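Local coordinates for protein tyrosinase (Aspergillus oryzae, PDB 3W6W) that probably oxidises phenols to o-quinones at a paired copper centre once activated, and is held here as the copper-loaded pro-enzyme, at residues H332-N337 against V511-N516; G485-I490 against N516-L521. All coordinates share one frame; numbering follows the deposited sequence.

Contact 1 sets the copper-binding helix 328-340 of the central tyrosinase domain against strand 510-516, an edge strand of the C-terminal sheet; contact 2 lies about 11 Å from it, centre to centre, where that strand runs out into a loop beside the start of strand 488-494. Asn516 belongs to both. Two polar links tie the contacts together: Val514 O to Ile490 N, 2.8 Å, within the sheet, and Asn337 ND2 to Gln489 OE1, 2.9 Å, from helix to sheet. Beyond Asn516, Phe517 turns back toward the copper site, stacking its ring on His336 and packing its CB 3.4 Å from Asn333 OD1.

Contact 1 (H332-N337 against V511-N516); sequences HNNVHN and VGSVFN. With CU (copper (II) ion), chain D.
The di-copper site of tyrosinase supplies one side of this contact: helix 328-340 carries two copper ligands and lays its asparagines, Asn333, Asn334 and Asn337, against edge strand 510-516 of the C-terminal domain, segment 332-337 running nearly at right angles to segment 511-516. Asn334 grips the strand backbone with both ends of its amide. Its OD1 accepts from Phe515 N at 2.9 Å, the donor tilted 27° from the carbonyl plane, while its ND2 gives a 2.9 Å bond to Ser513 O, approaching from above that carbonyl's plane. In this conformer the two bonds fix the amide's orientation against the strand. Phe515 has CG anti to its backbone N (chi1 -174°), which sends the ring toward the helix. There the amide of Asn337 stacks almost parallel on it, planes 7° apart, and Asn337 CB makes a CH-pi contact 3.6 Å from the ring centroid. Asn337 ND2 binds Gln489, and also reaches Ser513 OG through a water; that hydroxyl has a second partner in Glu267. Another water joins Asn333 ND2 to Phe515 O. On the copper side of the helix, one turn apart, His332 and His336 bind the metal, and His376 is the third histidine. His332 ND1, hydrogen-bonded to Glu329 O, also makes a weak bond to Asn333 OD1. Copper lies 1.9 Å from His332 NE2 and 2.1 Å from His336 NE2.

Contact 2 (G485-I490 against N516-L521); sequences GKPFQI and NFSGSL
Ser518 OG donates to Gly485 O at 2.7 Å, the shortest polar bond between the turn leading into strand 488-494 and the loop leaving strand 510-516, neighbouring antiparallel strands of the C-terminal domain's sheet. The hydroxyl sits between its own backbone N and carbonyl carbon (chi1 62°), and this turns it toward the bend at Gly485. It meets the acceptor 30° out of the carbonyl plane and also lies against the proline, 3.3 Å from Pro487 CD. Pro487 N carries no hydrogen, so its nearness to the same hydroxyl is packing alone. Gly485 adopts a positive phi; a CB there would press on the preceding carbonyl oxygen and come near Gly519 O. Farther along, Asn516 N donates to Phe488 O at 2.9 Å, nearly in line with the carbonyl. Next to this bond the two side chains overlap: the Phe488 ring receives Asn516 CB over the centre of one face, a CH-pi contact of 3.8 Å to the centroid. The amide is turned 44° from the ring plane, and Asn516 ND2 lies above the ring near Phe488 CE2, 3.2 Å away. Asn516 ND2 is hydrogen-bonded to Arg480 O, and Tyr478 of strand 470-479 packs on both side chains. Phe517, the centre of an inverse gamma turn, points away from 485-490; its ring also meets that of His332. Between the two hydrogen bonds, Pro487 CA makes a CA-H...O contact of 3.6 Å with Asn516 O.

Contact 1 (H332-N337 against V511-N516)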
loop_
_atom_site.group_PDB
_atom_site.type_symbol
_atom_site.label_atom_id
_atom_site.label_comp_id
_atom_site.label_asym_id
_atom_site.label_seq_id
_atom_site.Cartn_x
_atom_site.Cartn_y
_atom_site.Cartn_z
ATOM N N HIS A 332 -0.775 14.054 -18.799
ATOM C CA HIS A 332 0.238 13.017 -18.601
ATOM C C HIS A 332 1.047 13.268 -17.324
ATOM O O HIS A 332 1.367 12.324 -16.602
ATOM C CB HIS A 332 1.119 12.948 -19.872
ATOM C CG HIS A 332 2.571 12.655 -19.638
ATOM N ND1 HIS A 332 3.487 13.637 -19.327
ATOM C CD2 HIS A 332 3.285 11.508 -19.759
ATOM C CE1 HIS A 332 4.694 13.104 -19.215
ATOM N NE2 HIS A 332 4.603 11.811 -19.483
ATOM N N ASN A 333 1.338 14.539 -17.037
ATOM C CA ASN A 333 2.139 14.902 -15.865
ATOM C C ASN A 333 1.389 14.568 -14.582
ATOM O O ASN A 333 1.966 14.016 -13.635
ATOM C CB ASN A 333 2.491 16.394 -15.867
ATOM C CG ASN A 333 3.498 16.767 -16.937
ATOM O OD1 ASN A 333 4.114 15.902 -17.562
ATOM N ND2 ASN A 333 3.683 18.052 -17.135
ATOM N N ASN A 334 0.108 14.934 -14.546
ATOM C CA ASN A 334 -0.707 14.621 -13.382
ATOM C C ASN A 334 -0.794 13.126 -13.142
ATOM O O ASN A 334 -0.713 12.686 -12.000
ATOM C CB ASN A 334 -2.088 15.252 -13.499
ATOM C CG ASN A 334 -2.076 16.729 -13.176
ATOM O OD1 ASN A 334 -1.039 17.375 -13.203
ATOM N ND2 ASN A 334 -3.229 17.264 -12.855
ATOM N N VAL A 335 -0.953 12.343 -14.207
ATOM C CA VAL A 335 -1.022 10.896 -14.053
ATOM C C VAL A 335 0.287 10.325 -13.479
ATOM O O VAL A 335 0.256 9.451 -12.611
ATOM C CB VAL A 335 -1.403 10.212 -15.378
ATOM C CG1 VAL A 335 -1.312 8.686 -15.241
ATOM C CG2 VAL A 335 -2.798 10.688 -15.823
ATOM N N HIS A 336 1.437 10.809 -13.962
ATOM C CA HIS A 336 2.721 10.415 -13.368
ATOM C C HIS A 336 2.697 10.607 -11.851
ATOM O O HIS A 336 3.051 9.703 -11.082
ATOM C CB HIS A 336 3.884 11.228 -13.964
ATOM C CG HIS A 336 4.513 10.603 -15.176
ATOM N ND1 HIS A 336 5.396 9.545 -15.097
ATOM C CD2 HIS A 336 4.411 10.912 -16.490
ATOM C CE1 HIS A 336 5.810 9.236 -16.316
ATOM N NE2 HIS A 336 5.237 10.056 -17.179
ATOM N N ASN A 337 2.283 11.790 -11.420
ATOM C CA ASN A 337 2.234 12.117 -9.997
ATOM C C ASN A 337 1.279 11.182 -9.240
ATOM O O ASN A 337 1.618 10.623 -8.185
ATOM C CB ASN A 337 1.745 13.550 -9.859
ATOM C CG ASN A 337 1.721 14.033 -8.422
ATOM O OD1 ASN A 337 2.557 13.646 -7.602
ATOM N ND2 ASN A 337 0.763 14.895 -8.114
ATOM N N VAL A 511 -9.891 22.312 -5.177
ATOM C CA VAL A 511 -10.516 22.313 -6.497
ATOM C C VAL A 511 -9.761 21.402 -7.474
ATOM O O VAL A 511 -10.371 20.621 -8.203
ATOM C CB VAL A 511 -10.581 23.744 -7.067
ATOM C CG1 VAL A 511 -11.111 23.742 -8.504
ATOM C CG2 VAL A 511 -11.429 24.634 -6.167
ATOM N N GLY A 512 -8.439 21.506 -7.503
ATOM C CA GLY A 512 -7.656 20.687 -8.418
ATOM C C GLY A 512 -6.173 20.979 -8.346
ATOM O O GLY A 512 -5.741 21.928 -7.676
ATOM N N SER A 513 -5.392 20.174 -9.060
ATOM C CA SER A 513 -3.934 20.277 -9.023
ATOM C C SER A 513 -3.297 20.226 -10.406
ATOM O O SER A 513 -3.855 19.662 -11.356
ATOM C CB SER A 513 -3.351 19.137 -8.177
ATOM O OG SER A 513 -3.447 17.887 -8.855
ATOM N N VAL A 514 -2.106 20.816 -10.484
ATOM C CA VAL A 514 -1.242 20.773 -11.652
ATOM C C VAL A 514 0.117 20.312 -11.149
ATOM O O VAL A 514 0.681 20.914 -10.238
ATOM C CB VAL A 514 -1.117 22.186 -12.268
ATOM C CG1 VAL A 514 0.033 22.254 -13.256
ATOM C CG2 VAL A 514 -2.437 22.599 -12.915
ATOM N N PHE A 515 0.641 19.232 -11.720
ATOM C CA PHE A 515 1.933 18.722 -11.299
ATOM C C PHE A 515 3.061 19.122 -12.229
ATOM O O PHE A 515 2.990 18.936 -13.439
ATOM C CB PHE A 515 1.922 17.187 -11.185
ATOM C CG PHE A 515 3.190 16.620 -10.622
ATOM C CD1 PHE A 515 3.568 16.894 -9.317
ATOM C CD2 PHE A 515 3.994 15.788 -11.390
ATOM C CE1 PHE A 515 4.741 16.374 -8.784
ATOM C CE2 PHE A 515 5.157 15.240 -10.861
ATOM C CZ PHE A 515 5.541 15.534 -9.554
ATOM N N ASN A 516 4.118 19.671 -11.646
ATOM C CA ASN A 516 5.321 19.940 -12.407
ATOM C C ASN A 516 6.203 18.700 -12.445
ATOM O O ASN A 516 6.965 18.434 -11.513
ATOM C CB ASN A 516 6.090 21.108 -11.804
ATOM C CG ASN A 516 7.360 21.384 -12.549
ATOM O OD1 ASN A 516 7.399 21.263 -13.770
ATOM N ND2 ASN A 516 8.418 21.717 -11.826
HETATM CU CU CU D . 5.890 10.391 -19.143
HETATM O O HOH W 1 1.803 19.899 -15.672
HETATM O O HOH W 2 -1.387 16.025 -9.988
HETATM O O HOH W 3 7.782 10.279 -18.936
HETATM O O HOH W 4 7.303 11.755 -20.207
#

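Contact 2 (G485-I490 against N516-L521)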
loop_
_atom_site.group_PDB
_atom_site.type_symbol
_atom_site.label_atom_id
_atom_site.label_comp_id
_atom_site.label_asym_id
_atom_site.label_seq_id
_atom_site.Cartn_x
_atom_site.Cartn_y
_atom_site.Cartn_z
ATOM N N GLY A 485 14.593 23.089 -10.876
ATOM C CA GLY A 485 14.459 21.791 -11.510
ATOM C C GLY A 485 13.682 20.787 -10.677
ATOM O O GLY A 485 13.256 19.750 -11.184
ATOM N N LYS A 486 13.502 21.085 -9.396
ATOM C CA LYS A 486 12.793 20.189 -8.488
ATOM C C LYS A 486 11.305 20.158 -8.807
ATOM O O LYS A 486 10.744 21.147 -9.278
ATOM C CB LYS A 486 12.986 20.633 -7.038
ATOM C CG LYS A 486 14.427 20.633 -6.559
ATOM C CD LYS A 486 14.519 21.261 -5.174
ATOM C CE LYS A 486 15.948 21.328 -4.668
ATOM N NZ LYS A 486 16.596 19.995 -4.549
ATOM N N PRO A 487 10.654 19.024 -8.539
ATOM C CA PRO A 487 9.216 18.935 -8.790
ATOM C C PRO A 487 8.434 19.711 -7.750
ATOM O O PRO A 487 8.927 19.985 -6.650
ATOM C CB PRO A 487 8.929 17.436 -8.631
ATOM C CG PRO A 487 9.994 16.967 -7.697
ATOM C CD PRO A 487 11.217 17.743 -8.085
ATOM N N PHE A 488 7.213 20.078 -8.114
ATOM C CA PHE A 488 6.288 20.694 -7.173
ATOM C C PHE A 488 4.869 20.496 -7.682
ATOM O O PHE A 488 4.660 20.146 -8.839
ATOM C CB PHE A 488 6.605 22.186 -6.913
ATOM C CG PHE A 488 6.663 23.041 -8.152
ATOM C CD1 PHE A 488 5.506 23.546 -8.731
ATOM C CD2 PHE A 488 7.884 23.376 -8.718
ATOM C CE1 PHE A 488 5.560 24.333 -9.868
ATOM C CE2 PHE A 488 7.946 24.178 -9.848
ATOM C CZ PHE A 488 6.788 24.665 -10.418
ATOM N N GLN A 489 3.898 20.744 -6.814
ATOM C CA GLN A 489 2.503 20.595 -7.181
ATOM C C GLN A 489 1.768 21.885 -6.860
ATOM O O GLN A 489 1.924 22.447 -5.770
ATOM C CB GLN A 489 1.889 19.409 -6.438
ATOM C CG GLN A 489 0.425 19.195 -6.721
ATOM C CD GLN A 489 -0.072 17.913 -6.116
ATOM O OE1 GLN A 489 0.659 16.928 -6.051
ATOM N NE2 GLN A 489 -1.315 17.909 -5.672
ATOM N N ILE A 490 0.997 22.370 -7.828
ATOM C CA ILE A 490 0.227 23.591 -7.652
ATOM C C ILE A 490 -1.193 23.175 -7.312
ATOM O O ILE A 490 -1.859 22.521 -8.114
ATOM C CB ILE A 490 0.215 24.433 -8.933
ATOM C CG1 ILE A 490 1.640 24.827 -9.352
ATOM C CG2 ILE A 490 -0.634 25.700 -8.731
ATOM C CD1 ILE A 490 1.721 25.307 -10.785
ATOM N N ASN A 516 4.118 19.671 -11.646
ATOM C CA ASN A 516 5.321 19.940 -12.407
ATOM C C ASN A 516 6.203 18.700 -12.445
ATOM O O ASN A 516 6.965 18.434 -11.513
ATOM C CB ASN A 516 6.090 21.108 -11.804
ATOM C CG ASN A 516 7.360 21.384 -12.549
ATOM O OD1 ASN A 516 7.399 21.263 -13.770
ATOM N ND2 ASN A 516 8.418 21.717 -11.826
ATOM N N PHE A 517 6.074 17.940 -13.527
ATOM C CA PHE A 517 6.882 16.743 -13.779
ATOM C C PHE A 517 8.210 17.269 -14.291
ATOM O O PHE A 517 8.406 17.522 -15.475
ATOM C CB PHE A 517 6.135 15.867 -14.803
ATOM C CG PHE A 517 6.760 14.508 -15.077
ATOM C CD1 PHE A 517 6.957 13.579 -14.063
ATOM C CD2 PHE A 517 7.116 14.154 -16.375
ATOM C CE1 PHE A 517 7.494 12.324 -14.336
ATOM C CE2 PHE A 517 7.655 12.898 -16.653
ATOM C CZ PHE A 517 7.841 11.985 -15.619
ATOM N N SER A 518 9.110 17.510 -13.352
ATOM C CA SER A 518 10.216 18.413 -13.605
ATOM C C SER A 518 11.433 17.642 -14.019
ATOM O O SER A 518 11.608 16.497 -13.635
ATOM C CB SER A 518 10.525 19.204 -12.345
ATOM O OG SER A 518 10.919 18.311 -11.316
ATOM N N GLY A 519 12.283 18.285 -14.804
ATOM C CA GLY A 519 13.510 17.667 -15.258
ATOM C C GLY A 519 14.469 18.765 -15.640
ATOM O O GLY A 519 14.287 19.921 -15.256
ATOM N N SER A 520 15.484 18.407 -16.413
ATOM C CA SER A 520 16.468 19.378 -16.854
ATOM C C SER A 520 15.871 20.298 -17.915
ATOM O O SER A 520 14.709 20.146 -18.309
ATOM C CB SER A 520 17.678 18.662 -17.437
ATOM O OG SER A 520 17.466 18.418 -18.814
ATOM N N LEU A 521 16.682 21.245 -18.380
ATOM C CA LEU A 521 16.275 22.183 -19.423
ATOM C C LEU A 521 16.323 21.550 -20.813
ATOM O O LEU A 521 15.785 22.106 -21.770
ATOM C CB LEU A 521 17.155 23.441 -19.385
ATOM C CG LEU A 521 16.961 24.370 -18.183
ATOM C CD1 LEU A 521 17.974 25.507 -18.207
ATOM C CD2 LEU A 521 15.542 24.914 -18.149
#